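Local coordinates for protein glycosyl hyrolase, family 3 (Deinococcus radiodurans, PDB 3TEV) that probably hydrolyses O-glycosidic bonds as a family 3 glycoside hydrolase, at residues A[129-134]-A[166-171]; A[218-223]-A[329-334]. All blocks are in the same frame, centred on the assembly; numbering follows the deposited sequence.

Contact 1: A[129-134]-A[166-171]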
ATOM      1  N   ASN A 129       6.889  -3.001  -4.366  1.00 36.55           N
ATOM      2  CA  ASN A 129       6.619  -1.882  -5.267  1.00 36.59           C
ATOM      3  C   ASN A 129       5.121  -1.579  -5.272  1.00 36.98           C
ATOM      4  O   ASN A 129       4.295  -2.497  -5.368  1.00 37.44           O
ATOM      5  CB  ASN A 129       7.095  -2.212  -6.687  1.00 35.58           C
ATOM      6  CG  ASN A 129       7.113  -0.994  -7.600  1.00 36.02           C
ATOM      7  OD1 ASN A 129       7.050   0.150  -7.133  1.00 38.60           O
ATOM      8  ND2 ASN A 129       7.208  -1.228  -8.908  1.00 32.26           N
ATOM      9  N   PHE A 130       4.763  -0.307  -5.175  1.00 37.48           N
ATOM     10  CA  PHE A 130       3.348   0.090  -5.157  1.00 38.56           C
ATOM     11  C   PHE A 130       2.774   0.225  -6.572  1.00 39.40           C
ATOM     12  O   PHE A 130       2.547   1.342  -7.050  1.00 39.79           O
ATOM     13  CB  PHE A 130       3.169   1.403  -4.396  1.00 38.28           C
ATOM     14  CG  PHE A 130       3.188   1.255  -2.914  1.00 40.35           C
ATOM     15  CD1 PHE A 130       2.083   0.736  -2.239  1.00 43.29           C
ATOM     16  CD2 PHE A 130       4.287   1.675  -2.174  1.00 40.46           C
ATOM     17  CE1 PHE A 130       2.105   0.601  -0.832  1.00 45.49           C
ATOM     18  CE2 PHE A 130       4.318   1.562  -0.777  1.00 41.61           C
ATOM     19  CZ  PHE A 130       3.244   1.032  -0.096  1.00 44.03           C
ATOM     20  N   THR A 131       2.631  -0.909  -7.260  1.00 40.61           N
ATOM     21  CA  THR A 131       1.887  -1.056  -8.527  1.00 41.60           C
ATOM     22  C   THR A 131       1.318  -2.476  -8.499  1.00 41.09           C
ATOM     23  O   THR A 131       1.786  -3.304  -7.713  1.00 40.69           O
ATOM     24  CB  THR A 131       2.753  -0.928  -9.841  1.00 42.31           C
ATOM     25  OG1 THR A 131       3.987  -1.654  -9.699  1.00 45.56           O
ATOM     26  CG2 THR A 131       3.000   0.519 -10.234  1.00 42.88           C
ATOM     27  N   PRO A 132       0.313  -2.766  -9.350  1.00 40.77           N
ATOM     28  CA  PRO A 132      -0.266  -1.856 -10.346  1.00 41.02           C
ATOM     29  C   PRO A 132      -1.390  -0.970  -9.798  1.00 41.37           C
ATOM     30  O   PRO A 132      -2.063  -1.316  -8.826  1.00 41.08           O
ATOM     31  CB  PRO A 132      -0.844  -2.817 -11.388  1.00 40.84           C
ATOM     32  CG  PRO A 132      -1.316  -4.009 -10.537  1.00 40.88           C
ATOM     33  CD  PRO A 132      -0.323  -4.100  -9.382  1.00 40.72           C
ATOM     34  N   VAL A 133      -1.573   0.170 -10.448  1.00 41.74           N
ATOM     35  CA  VAL A 133      -2.783   0.940 -10.328  1.00 41.80           C
ATOM     36  C   VAL A 133      -3.876   0.095 -10.999  1.00 42.07           C
ATOM     37  O   VAL A 133      -3.721  -0.306 -12.147  1.00 42.40           O
ATOM     38  CB  VAL A 133      -2.604   2.288 -11.067  1.00 41.91           C
ATOM     39  CG1 VAL A 133      -3.956   2.982 -11.322  1.00 41.23           C
ATOM     40  CG2 VAL A 133      -1.638   3.190 -10.292  1.00 41.14           C
ATOM     41  N   LEU A 134      -4.947  -0.207 -10.267  1.00 42.04           N
ATOM     42  CA  LEU A 134      -6.107  -0.892 -10.843  1.00 42.41           C
ATOM     43  C   LEU A 134      -7.297   0.052 -10.883  1.00 43.74           C
ATOM     44  O   LEU A 134      -8.430  -0.373 -11.119  1.00 43.74           O
ATOM     45  CB  LEU A 134      -6.477  -2.154 -10.053  1.00 41.90           C
ATOM     46  CG  LEU A 134      -5.439  -3.269  -9.880  1.00 40.99           C
ATOM     47  CD1 LEU A 134      -5.972  -4.445  -9.027  1.00 38.49           C
ATOM     48  CD2 LEU A 134      -4.956  -3.753 -11.231  1.00 39.44           C
ATOM     49  N   ALA A 166       2.199 -10.281 -12.181  1.00 41.39           N
ATOM     50  CA  ALA A 166       2.977 -11.485 -12.484  1.00 42.50           C
ATOM     51  C   ALA A 166       4.442 -11.167 -12.762  1.00 42.85           C
ATOM     52  O   ALA A 166       5.316 -11.931 -12.408  1.00 43.42           O
ATOM     53  CB  ALA A 166       2.353 -12.266 -13.666  1.00 42.50           C
ATOM     54  N   GLY A 167       4.703 -10.041 -13.418  1.00 43.35           N
ATOM     55  CA  GLY A 167       6.069  -9.589 -13.646  1.00 42.94           C
ATOM     56  C   GLY A 167       6.832  -9.316 -12.358  1.00 43.03           C
ATOM     57  O   GLY A 167       8.036  -9.551 -12.302  1.00 43.46           O
ATOM     58  N   HIS A 168       6.146  -8.824 -11.323  1.00 42.52           N
ATOM     59  CA  HIS A 168       6.790  -8.574 -10.037  1.00 42.44           C
ATOM     60  C   HIS A 168       6.975  -9.878  -9.271  1.00 42.94           C
ATOM     61  O   HIS A 168       8.062 -10.207  -8.824  1.00 42.68           O
ATOM     62  CB  HIS A 168       5.977  -7.569  -9.210  1.00 42.17           C
ATOM     63  CG  HIS A 168       6.237  -6.148  -9.584  1.00 42.01           C
ATOM     64  ND1 HIS A 168       5.587  -5.524 -10.625  1.00 43.32           N
ATOM     65  CD2 HIS A 168       7.111  -5.243  -9.085  1.00 41.34           C
ATOM     66  CE1 HIS A 168       6.038  -4.286 -10.742  1.00 43.42           C
ATOM     67  NE2 HIS A 168       6.968  -4.091  -9.820  1.00 42.11           N
ATOM     68  N   THR A 169       5.882 -10.605  -9.129  1.00 44.05           N
ATOM     69  CA  THR A 169       5.823 -11.855  -8.406  1.00 45.64           C
ATOM     70  C   THR A 169       6.884 -12.839  -8.885  1.00 47.04           C
ATOM     71  O   THR A 169       7.636 -13.395  -8.073  1.00 47.32           O
ATOM     72  CB  THR A 169       4.403 -12.429  -8.537  1.00 45.68           C
ATOM     73  OG1 THR A 169       3.536 -11.688  -7.666  1.00 46.11           O
ATOM     74  CG2 THR A 169       4.351 -13.863  -8.122  1.00 48.30           C
ATOM     75  N   ARG A 170       6.981 -13.027 -10.201  1.00 48.17           N
ATOM     76  CA  ARG A 170       7.966 -13.968 -10.726  1.00 49.99           C
ATOM     77  C   ARG A 170       9.421 -13.500 -10.545  1.00 50.08           C
ATOM     78  O   ARG A 170      10.339 -14.314 -10.631  1.00 50.19           O
ATOM     79  CB  ARG A 170       7.662 -14.356 -12.185  1.00 50.29           C
ATOM     80  CG  ARG A 170       7.922 -13.278 -13.234  1.00 53.02           C
ATOM     81  CD  ARG A 170       7.471 -13.833 -14.590  1.00 58.20           C
ATOM     82  NE  ARG A 170       7.622 -13.000 -15.789  1.00 59.44           N
ATOM     83  CZ  ARG A 170       8.777 -12.745 -16.413  1.00 62.77           C
ATOM     84  NH1 ARG A 170       9.935 -13.165 -15.877  1.00 63.38           N
ATOM     85  NH2 ARG A 170       8.781 -12.036 -17.565  1.00 61.16           N
ATOM     86  N   GLU A 171       9.625 -12.203 -10.285  1.00 49.55           N
ATOM     87  CA  GLU A 171      10.968 -11.686 -10.036  1.00 49.35           C
ATOM     88  C   GLU A 171      11.278 -11.503  -8.539  1.00 48.76           C
ATOM     89  O   GLU A 171      12.316 -10.940  -8.176  1.00 49.61           O
ATOM     90  CB  GLU A 171      11.246 -10.397 -10.825  1.00 49.00           C
ATOM     91  CG  GLU A 171      11.212 -10.537 -12.386  1.00 51.35           C
ATOM     92  CD  GLU A 171      12.290 -11.454 -12.993  1.00 52.80           C
ATOM     93  OE1 GLU A 171      13.140 -12.009 -12.260  1.00 54.35           O
ATOM     94  OE2 GLU A 171      12.286 -11.634 -14.239  1.00 56.49           O
TER
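His-168 reaches from the last turns of helix 154-169 to the side chains of Asn-129 and Thr-131, where strand 128-129 of the TIM barrel runs out into its loop. The imidazole does the touching with its far rim: NE2 of His-168 lies 3.7 Å from CB of Asn-129, and CE1 of His-168 lies 3.5 Å from OG1 of Thr-131. CG of His-168 stands anti to its own carbonyl carbon (chi1 -82°), which carries the ring off the helix toward the strand. The amide plane of Asn-129 is turned 50° from the ring, while the side chain of Thr-131 crosses that of His-168 at about a right angle. Behind, ND1 of His-168 is hydrogen-bonded to the carbonyl oxygen of Ala-164 one turn back, a bond that helps to fix the ring's rotation; Asn-114 of helix 107-124 and Pro-175 of strand 174-180 also touch it. A leucine here, unable to bond Ala-164, would probably set hydrocarbon against the amide of Asn-129 and the hydroxyl of Thr-131. Since ND1 must be the protonated nitrogen to donate to that carbonyl, a neutral imidazole would probably carry its lone pair on NE2, the nitrogen on the Asn-129 side.

Contact 2: A[218-223]-A[329-334]; sequences ETPAIM and RRFPAQ
Pro-220 presents the outer corner of its ring to Phe-331 and Arg-330, a join between the residue leading into barrel strand 221-224 and the end of helix 314-330 in this TIM-barrel domain. CG of Pro-220 lies 4.1 Å from CE2 of Phe-331, an apolar touch in which the two side chains cross at about a right angle. CB of Pro-220 meets the guanidinium as well, 4.0 Å from NH1 of Arg-330. The contact is narrow, with one ring carbon of the phenylalanine and one nitrogen of the arginine sharing the same edge of the proline.

These two residues also pack on each other. Arg-330 is drawn out straight, CG anti to the backbone N (chi1 -173°) and the chain extended on to NE, which takes its charged end across to Pro-220, just before the strand. Phe-331 is the first residue to leave helical geometry, and its ring lies alongside that arm: CG of Arg-330 sits 3.9 Å above the ring plane, over its centre. The aliphatic part of the arginine thus packs on one face of the aromatic ring.

Farther out, Pro-220 also rests on Pro-175 and Phe-331 on Ala-174, both of strand 174-180, which neighbours 221-224 in the sheet, while Arg-330 touches Thr-169 of helix 154-169. The backbone past the helix is held by Asn-127, whose ND2 is hydrogen-bonded to the carbonyl oxygen of Phe-331, and by Arg-122, hydrogen-bonded through its guanidinium to the carbonyl oxygens of Ala-333 and Gln-334. At the tip of the pair, CZ of Phe-331 lies 3.6 Å above the guanidinium plane of Arg-330, offset toward its rim.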
ATOM      1  N   GLU A 218      -3.878 -13.391  -7.110  1.00 48.09           N
ATOM      2  CA  GLU A 218      -2.557 -12.985  -7.586  1.00 47.48           C
ATOM      3  C   GLU A 218      -2.032 -11.732  -6.879  1.00 45.28           C
ATOM      4  O   GLU A 218      -0.939 -11.263  -7.187  1.00 44.63           O
ATOM      5  CB  GLU A 218      -2.589 -12.695  -9.097  1.00 48.46           C
ATOM      6  CG  GLU A 218      -2.500 -13.920 -10.000  1.00 54.10           C
ATOM      7  CD  GLU A 218      -3.832 -14.629 -10.145  1.00 59.82           C
ATOM      8  OE1 GLU A 218      -4.880 -13.939 -10.057  1.00 62.65           O
ATOM      9  OE2 GLU A 218      -3.829 -15.873 -10.339  1.00 62.65           O
ATOM     10  N   THR A 219      -2.820 -11.178  -5.959  1.00 43.02           N
ATOM     11  CA  THR A 219      -2.484  -9.918  -5.302  1.00 41.35           C
ATOM     12  C   THR A 219      -2.045 -10.131  -3.839  1.00 39.86           C
ATOM     13  O   THR A 219      -2.879 -10.329  -2.968  1.00 39.58           O
ATOM     14  CB  THR A 219      -3.689  -8.934  -5.373  1.00 41.47           C
ATOM     15  OG1 THR A 219      -4.147  -8.834  -6.728  1.00 42.29           O
ATOM     16  CG2 THR A 219      -3.304  -7.556  -4.876  1.00 41.22           C
ATOM     17  N   PRO A 220      -0.734 -10.067  -3.565  1.00 38.79           N
ATOM     18  CA  PRO A 220      -0.232 -10.324  -2.204  1.00 37.87           C
ATOM     19  C   PRO A 220      -0.468  -9.161  -1.210  1.00 36.97           C
ATOM     20  O   PRO A 220      -0.422  -9.381   0.011  1.00 35.97           O
ATOM     21  CB  PRO A 220       1.269 -10.537  -2.406  1.00 37.54           C
ATOM     22  CG  PRO A 220       1.517 -10.379  -3.886  1.00 38.86           C
ATOM     23  CD  PRO A 220       0.348  -9.717  -4.496  1.00 38.64           C
ATOM     24  N   ALA A 221      -0.714  -7.957  -1.742  1.00 36.17           N
ATOM     25  CA  ALA A 221      -0.946  -6.743  -0.943  1.00 35.44           C
ATOM     26  C   ALA A 221      -1.858  -5.775  -1.679  1.00 35.83           C
ATOM     27  O   ALA A 221      -1.817  -5.668  -2.931  1.00 36.02           O
ATOM     28  CB  ALA A 221       0.353  -6.061  -0.612  1.00 34.79           C
ATOM     29  N   ILE A 222      -2.689  -5.082  -0.902  1.00 35.24           N
ATOM     30  CA  ILE A 222      -3.611  -4.101  -1.423  1.00 35.32           C
ATOM     31  C   ILE A 222      -3.502  -2.817  -0.606  1.00 35.44           C
ATOM     32  O   ILE A 222      -3.491  -2.879   0.612  1.00 34.86           O
ATOM     33  CB  ILE A 222      -5.046  -4.604  -1.313  1.00 35.41           C
ATOM     34  CG1 ILE A 222      -5.259  -5.809  -2.251  1.00 36.19           C
ATOM     35  CG2 ILE A 222      -6.024  -3.473  -1.664  1.00 36.31           C
ATOM     36  CD1 ILE A 222      -6.691  -6.337  -2.273  1.00 34.90           C
HETATM   37  N   MSE A 223      -3.427  -1.673  -1.283  1.00 35.83           N
HETATM   38  CA  MSE A 223      -3.411  -0.383  -0.626  1.00 36.76           C
HETATM   39  C   MSE A 223      -4.783   0.256  -0.739  1.00 37.45           C
HETATM   40  O   MSE A 223      -5.361   0.317  -1.845  1.00 37.10           O
HETATM   41  CB  MSE A 223      -2.382   0.534  -1.242  1.00 37.05           C
HETATM   42  CG  MSE A 223      -2.195   1.840  -0.459  1.00 40.14           C
HETATM   43 SE   MSE A 223      -1.405   3.158  -1.599  0.75 45.33          SE
HETATM   44  CE  MSE A 223      -0.111   3.917  -0.448  1.00 48.16           C
ATOM     45  N   ARG A 329       8.786 -13.320   3.985  1.00 42.78           N
ATOM     46  CA  ARG A 329       9.378 -14.663   3.785  1.00 45.48           C
ATOM     47  C   ARG A 329       9.306 -15.047   2.296  1.00 45.02           C
ATOM     48  O   ARG A 329      10.226 -15.637   1.739  1.00 45.00           O
ATOM     49  CB  ARG A 329       8.688 -15.760   4.627  1.00 46.89           C
ATOM     50  CG  ARG A 329       9.496 -16.233   5.817  1.00 52.89           C
ATOM     51  CD  ARG A 329       8.832 -17.371   6.674  1.00 60.41           C
ATOM     52  NE  ARG A 329       7.387 -17.193   6.896  1.00 63.19           N
ATOM     53  CZ  ARG A 329       6.808 -16.619   7.956  1.00 62.44           C
ATOM     54  NH1 ARG A 329       7.520 -16.126   8.966  1.00 61.98           N
ATOM     55  NH2 ARG A 329       5.488 -16.546   7.997  1.00 61.30           N
ATOM     56  N   ARG A 330       8.189 -14.700   1.679  1.00 44.25           N
ATOM     57  CA  ARG A 330       7.951 -15.028   0.292  1.00 44.06           C
ATOM     58  C   ARG A 330       8.824 -14.138  -0.607  1.00 42.99           C
ATOM     59  O   ARG A 330       9.365 -14.603  -1.589  1.00 42.56           O
ATOM     60  CB  ARG A 330       6.463 -14.854  -0.018  1.00 44.30           C
ATOM     61  CG  ARG A 330       6.068 -15.321  -1.397  1.00 45.82           C
ATOM     62  CD  ARG A 330       4.592 -15.108  -1.616  1.00 47.49           C
ATOM     63  NE  ARG A 330       4.218 -15.457  -2.987  1.00 49.60           N
ATOM     64  CZ  ARG A 330       3.080 -15.098  -3.571  1.00 49.09           C
ATOM     65  NH1 ARG A 330       2.185 -14.372  -2.908  1.00 46.95           N
ATOM     66  NH2 ARG A 330       2.843 -15.472  -4.824  1.00 49.87           N
ATOM     67  N   PHE A 331       8.980 -12.874  -0.216  1.00 41.70           N
ATOM     68  CA  PHE A 331       9.701 -11.884  -0.991  1.00 40.97           C
ATOM     69  C   PHE A 331      10.791 -11.233  -0.117  1.00 41.48           C
ATOM     70  O   PHE A 331      10.687 -10.063   0.250  1.00 41.04           O
ATOM     71  CB  PHE A 331       8.727 -10.811  -1.493  1.00 39.95           C
ATOM     72  CG  PHE A 331       7.605 -11.342  -2.363  1.00 39.01           C
ATOM     73  CD1 PHE A 331       7.873 -11.885  -3.627  1.00 37.93           C
ATOM     74  CD2 PHE A 331       6.281 -11.269  -1.936  1.00 36.76           C
ATOM     75  CE1 PHE A 331       6.844 -12.347  -4.460  1.00 37.26           C
ATOM     76  CE2 PHE A 331       5.230 -11.714  -2.766  1.00 36.72           C
ATOM     77  CZ  PHE A 331       5.517 -12.271  -4.028  1.00 36.88           C
ATOM     78  N   PRO A 332      11.844 -11.992   0.218  1.00 42.59           N
ATOM     79  CA  PRO A 332      12.876 -11.441   1.087  1.00 44.04           C
ATOM     80  C   PRO A 332      13.605 -10.239   0.463  1.00 46.30           C
ATOM     81  O   PRO A 332      13.891 -10.232  -0.743  1.00 45.32           O
ATOM     82  CB  PRO A 332      13.838 -12.620   1.300  1.00 43.69           C
ATOM     83  CG  PRO A 332      13.607 -13.540   0.155  1.00 43.58           C
ATOM     84  CD  PRO A 332      12.225 -13.290  -0.377  1.00 42.58           C
ATOM     85  N   ALA A 333      13.902  -9.239   1.290  1.00 49.09           N
ATOM     86  CA  ALA A 333      14.603  -8.053   0.826  1.00 52.81           C
ATOM     87  C   ALA A 333      16.052  -8.320   0.428  1.00 56.51           C
ATOM     88  O   ALA A 333      16.487  -7.869  -0.624  1.00 56.79           O
ATOM     89  CB  ALA A 333      14.535  -6.950   1.856  1.00 52.44           C
ATOM     90  N   GLN A 334      16.806  -9.035   1.256  1.00 60.90           N
ATOM     91  CA  GLN A 334      18.236  -9.183   1.004  1.00 66.38           C
ATOM     92  C   GLN A 334      18.544  -9.367  -0.506  1.00 68.10           C
ATOM     93  O   GLN A 334      18.094 -10.334  -1.133  1.00 68.37           O
ATOM     94  CB  GLN A 334      18.839 -10.298   1.878  1.00 67.43           C
ATOM     95  CG  GLN A 334      20.368 -10.340   1.873  1.00 72.90           C
ATOM     96  CD  GLN A 334      20.944 -11.289   2.907  1.00 78.87           C
ATOM     97  OE1 GLN A 334      20.338 -11.542   3.953  1.00 81.32           O
ATOM     98  NE2 GLN A 334      22.135 -11.811   2.625  1.00 81.35           N
TER

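Both contacts join an end of a barrel strand to a helix packed outside it, and both are largely buried, although contact 2 reaches the surface through Arg-330. Contact 1 is polar, an imidazole set against an amide and a hydroxyl; contact 2 is mainly apolar, a proline against an aromatic ring, with a charged guanidinium at its exposed side. Strand 174-180 lies between strands 128-129 and 221-224 in the sheet, and side chains of both contacts rest on it. Their centres are 9 Å apart, and they touch directly: the carbonyl oxygen of Thr-169 lies 3.8 Å from CE1 of Phe-331, and the ring of Phe-130 packs against the selenomethionine Met-223.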